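Local atomic coordinates of oxidized polyvinyl alcohol hydrolase (Sphingopyxis, PDB entry 3WLA), a protein that hydrolyses beta-diketones such as 4,6-nonanedione and cleaves oxidized polyvinyl alcohol in the second step of polyvinyl alcohol degradation. Residues W10-G15 and V142-T147; G160-G165 and H283-P288. All coordinates share one frame; numbering follows the deposited sequence.

Interaction 1 (W10-G15 and V142-T147); sequences WACPEG and VRCVGT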
# COMPACT_ATOMS: atom_id res chain seq x y z
N TRP A 10 -15.32 -12.33 10.82
CA TRP A 10 -14.60 -11.76 11.94
C TRP A 10 -14.17 -12.70 13.05
O TRP A 10 -14.96 -13.49 13.55
CB TRP A 10 -15.45 -10.62 12.50
CG TRP A 10 -16.13 -9.89 11.39
CD1 TRP A 10 -17.43 -10.04 10.98
CD2 TRP A 10 -15.51 -9.01 10.43
NE1 TRP A 10 -17.65 -9.32 9.80
CE2 TRP A 10 -16.49 -8.68 9.45
CE3 TRP A 10 -14.21 -8.47 10.30
CZ2 TRP A 10 -16.21 -7.84 8.35
CZ3 TRP A 10 -13.93 -7.63 9.19
CH2 TRP A 10 -14.93 -7.33 8.24
N ALA A 11 -12.89 -12.63 13.43
CA ALA A 11 -12.35 -13.49 14.49
C ALA A 11 -11.01 -12.96 14.99
O ALA A 11 -10.29 -12.26 14.27
CB ALA A 11 -12.19 -14.93 13.98
N CYS A 12 -10.69 -13.30 16.24
CA CYS A 12 -9.42 -12.88 16.83
C CYS A 12 -8.60 -14.09 17.20
O CYS A 12 -9.14 -15.18 17.32
CB CYS A 12 -9.63 -12.00 18.09
SG CYS A 12 -10.15 -10.27 17.70
N PRO A 13 -7.27 -13.94 17.30
CA PRO A 13 -6.51 -15.13 17.68
C PRO A 13 -6.74 -15.38 19.18
O PRO A 13 -7.03 -14.43 19.94
CB PRO A 13 -5.07 -14.74 17.35
CG PRO A 13 -5.09 -13.24 17.42
CD PRO A 13 -6.38 -12.92 16.73
N GLU A 14 -6.62 -16.65 19.57
CA GLU A 14 -6.79 -17.09 20.95
C GLU A 14 -6.02 -16.17 21.88
O GLU A 14 -4.82 -15.97 21.67
CB GLU A 14 -6.21 -18.50 21.14
CG GLU A 14 -6.65 -19.55 20.11
CD GLU A 14 -7.97 -20.23 20.49
OE1 GLU A 14 -8.39 -20.07 21.67
OE2 GLU A 14 -8.57 -20.93 19.62
N GLY A 15 -6.69 -15.64 22.90
CA GLY A 15 -5.99 -14.81 23.87
C GLY A 15 -5.85 -13.34 23.55
O GLY A 15 -5.32 -12.56 24.37
N VAL A 142 -7.26 -6.79 10.50
CA VAL A 142 -8.55 -6.21 10.18
C VAL A 142 -9.63 -7.20 10.59
O VAL A 142 -10.58 -6.79 11.26
CB VAL A 142 -8.68 -5.87 8.69
CG1 VAL A 142 -10.10 -5.39 8.39
CG2 VAL A 142 -7.66 -4.74 8.33
N ARG A 143 -9.49 -8.47 10.22
CA ARG A 143 -10.51 -9.46 10.64
C ARG A 143 -10.73 -9.44 12.16
O ARG A 143 -11.86 -9.61 12.62
CB ARG A 143 -10.13 -10.86 10.19
CG ARG A 143 -10.50 -11.18 8.77
CD ARG A 143 -10.17 -12.62 8.48
NE ARG A 143 -10.20 -12.87 7.04
CZ ARG A 143 -11.30 -12.90 6.30
NH1 ARG A 143 -12.50 -12.72 6.85
NH2 ARG A 143 -11.20 -13.09 4.99
N CYS A 144 -9.69 -9.20 12.94
CA CYS A 144 -9.83 -9.17 14.39
C CYS A 144 -10.52 -7.91 14.90
O CYS A 144 -11.41 -7.99 15.75
CB CYS A 144 -8.47 -9.33 15.10
SG CYS A 144 -8.50 -9.19 16.94
N VAL A 145 -10.16 -6.73 14.39
CA VAL A 145 -10.81 -5.51 14.85
C VAL A 145 -12.32 -5.63 14.60
O VAL A 145 -13.14 -5.16 15.39
CB VAL A 145 -10.24 -4.27 14.09
CG1 VAL A 145 -11.04 -3.02 14.44
CG2 VAL A 145 -8.80 -4.04 14.48
N GLY A 146 -12.65 -6.28 13.48
CA GLY A 146 -14.03 -6.50 13.09
C GLY A 146 -14.88 -7.29 14.10
O GLY A 146 -16.08 -7.46 13.89
N THR A 147 -14.28 -7.78 15.19
CA THR A 147 -15.08 -8.52 16.18
C THR A 147 -15.57 -7.56 17.25
O THR A 147 -16.49 -7.88 18.00
CB THR A 147 -14.30 -9.66 16.89
OG1 THR A 147 -13.21 -9.09 17.63
CG2 THR A 147 -13.79 -10.70 15.90
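Trp10 lays its indole beside the last turn of helix 133-145, with CE3 3.4 Å from Gly146 CA and the six-membered part of the ring edge-on to Arg143 O. Its CG lies anti to the carbonyl carbon (chi1 -37°), which carries the ring past Gly146, where a beta carbon would collide with CE3. Ala11 then pairs backbone to backbone: its N donates to Arg143 O at 3.3 Å, bent to 144° at the hydrogen and coming from well above the carbonyl plane, while Ala11 O receives a CA-H...O contact from Cys144 CA at 3.1 Å. Thr147 CG2 packs 3.3 Å from Ala11 N. Cys12 makes the covalent link, its SG bonded to Cys144 SG with a near-perpendicular chi3 of 91°. Thr147 OG1 comes within 3.3 Å of Cys12 SG while donating to Cys144 O, which also accepts from Thr147 N. Pro13 ends the contact with CD 4.3 Å from Cys144 SG. The disulfide thus pins the N-terminal arm to the C-terminal end of helix 133-145, whose Val145 packs on strands 31-38 and 81-85, while Pro13 and Cys144 both reach Phe26 of strand 21-28.

Interaction 2 (G160-G165 and H283-P288); sequences GISAGG and HGHMWP. With SO4 (sulfate ion), chain D.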
# COMPACT_ATOMS: atom_id res chain seq x y z
N GLY A 160 -0.49 3.30 1.62
CA GLY A 160 0.76 3.64 2.24
C GLY A 160 1.65 4.47 1.37
O GLY A 160 1.40 4.62 0.16
N ILE A 161 2.70 4.99 2.01
CA ILE A 161 3.69 5.82 1.36
C ILE A 161 5.02 5.05 1.26
O ILE A 161 5.42 4.36 2.20
CB ILE A 161 3.85 7.14 2.15
CG1 ILE A 161 4.99 7.98 1.56
CG2 ILE A 161 4.22 6.84 3.67
CD1 ILE A 161 4.87 8.35 0.01
N SER A 162 5.67 5.10 0.09
CA SER A 162 6.99 4.47 -0.09
C SER A 162 6.99 2.94 0.22
O SER A 162 6.24 2.21 -0.42
CB SER A 162 8.00 5.25 0.78
OG SER A 162 9.36 4.92 0.46
N ALA A 163 7.81 2.44 1.15
CA ALA A 163 7.75 0.99 1.44
C ALA A 163 6.28 0.60 1.79
O ALA A 163 5.83 -0.49 1.46
CB ALA A 163 8.71 0.63 2.64
N GLY A 164 5.53 1.51 2.41
CA GLY A 164 4.14 1.20 2.71
C GLY A 164 3.28 1.12 1.44
O GLY A 164 2.30 0.41 1.41
N GLY A 165 3.65 1.86 0.40
CA GLY A 165 2.89 1.78 -0.86
C GLY A 165 3.29 0.48 -1.55
O GLY A 165 2.47 -0.19 -2.17
N HIS A 283 4.38 16.81 -4.87
CA HIS A 283 5.10 16.88 -3.62
C HIS A 283 6.38 16.09 -3.44
O HIS A 283 7.01 16.14 -2.35
CB HIS A 283 4.13 16.53 -2.52
CG HIS A 283 3.60 15.15 -2.66
ND1 HIS A 283 2.64 14.82 -3.60
CD2 HIS A 283 4.01 13.99 -2.09
CE1 HIS A 283 2.50 13.50 -3.61
NE2 HIS A 283 3.32 12.98 -2.70
N GLY A 284 6.79 15.33 -4.44
CA GLY A 284 8.02 14.59 -4.28
C GLY A 284 7.71 13.23 -3.63
O GLY A 284 6.63 12.60 -3.94
N HIS A 285 8.60 12.77 -2.73
CA HIS A 285 8.45 11.44 -2.11
C HIS A 285 8.17 11.55 -0.60
O HIS A 285 9.11 11.58 0.19
CB HIS A 285 9.73 10.63 -2.35
CG HIS A 285 9.59 9.17 -2.06
ND1 HIS A 285 8.75 8.35 -2.78
CD2 HIS A 285 10.11 8.40 -1.06
CE1 HIS A 285 8.75 7.14 -2.25
NE2 HIS A 285 9.56 7.14 -1.20
N MET A 286 6.89 11.62 -0.23
CA MET A 286 6.46 11.71 1.17
C MET A 286 4.98 11.73 1.07
O MET A 286 4.47 11.73 -0.02
CB MET A 286 6.96 13.02 1.81
CG MET A 286 6.51 14.27 1.09
SD MET A 286 7.27 15.83 1.75
CE MET A 286 8.90 15.51 1.29
N TRP A 287 4.26 11.74 2.18
CA TRP A 287 2.81 11.76 2.09
C TRP A 287 2.36 13.00 1.32
O TRP A 287 2.98 14.04 1.44
CB TRP A 287 2.19 11.80 3.50
CG TRP A 287 0.79 11.34 3.47
CD1 TRP A 287 -0.32 12.12 3.27
CD2 TRP A 287 0.31 9.97 3.51
NE1 TRP A 287 -1.44 11.31 3.16
CE2 TRP A 287 -1.07 10.00 3.31
CE3 TRP A 287 0.93 8.72 3.69
CZ2 TRP A 287 -1.86 8.84 3.30
CZ3 TRP A 287 0.15 7.56 3.68
CH2 TRP A 287 -1.23 7.63 3.50
N PRO A 288 1.29 12.90 0.51
CA PRO A 288 0.75 14.06 -0.27
C PRO A 288 0.70 15.29 0.63
O PRO A 288 0.01 15.27 1.67
CB PRO A 288 -0.64 13.58 -0.66
CG PRO A 288 -0.33 12.18 -1.06
CD PRO A 288 0.73 11.64 -0.00
S SO4 D . 10.39 6.77 3.39
O1 SO4 D . 10.20 5.40 2.91
O2 SO4 D . 9.92 6.87 4.80
O3 SO4 D . 11.79 7.09 3.41
O4 SO4 D . 9.69 7.76 2.56
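Ser162 and His285 meet through a hydrogen bond of 2.8 Å from His285 NE2 to Ser162 OG, which sits at the edge of the imidazole 12° out of its plane. Ser162 OG donates to sulfate O1 at 2.6 Å; the ion, probably from the crystallisation liquor, is also held by the backbone N of Thr56 and Val57. At the other ring nitrogen, His285 ND1 is hydrogen-bonded to Asp243, completing what looks like a Ser-His-Asp charge relay, with Ser162 its probable nucleophile on a GxSxG elbow. Replacing His285 with an alanine would probably leave Ser162 OG without its imidazole donor and Asp243 without its ring partner.

The van der Waals packing centres on Ile161. Its CG1, anti to the backbone N (chi1 175°), carries CD1 to 3.4 Å from Met286 O, while CB approaches Trp287 CE3 at 3.7 Å and CG2 lies at the indole edge. Pro288 CD lies 3.4 Å above one indole face, offset toward the rim, and Trp287 NE1 is hydrogen-bonded to Asn296 of helix 292-304. Ser162 turns from strand 155-161 into helix 163-174, facing the loop between strand 274-280 and helix 292-304; Ile161 and Trp287 both pack on Ile185 of strand 181-185.

How the interactions relate
From the N terminus, the chain first closes at interaction 1: the arm ahead of strand 21-28 meets the end of helix 133-145, enclosing 126 residues with the first four strands of the main sheet. Afterwards, through strand 155-161, the chain opens interaction 2, which closes 117 residues later on the loop following strand 274-280. The loops run in series, neither nested nor crossed. The centres of interactions 1 and 2 lie about 29 Å apart, on opposite sides of the chain's centre, with nearest atoms about 13 Å apart. Interaction 1 fastens the N-terminal edge of this alpha/beta-hydrolase sheet; interaction 2 sets the turn after central strand 155-161 against that later loop, toward the far edge, at the probable catalytic centre.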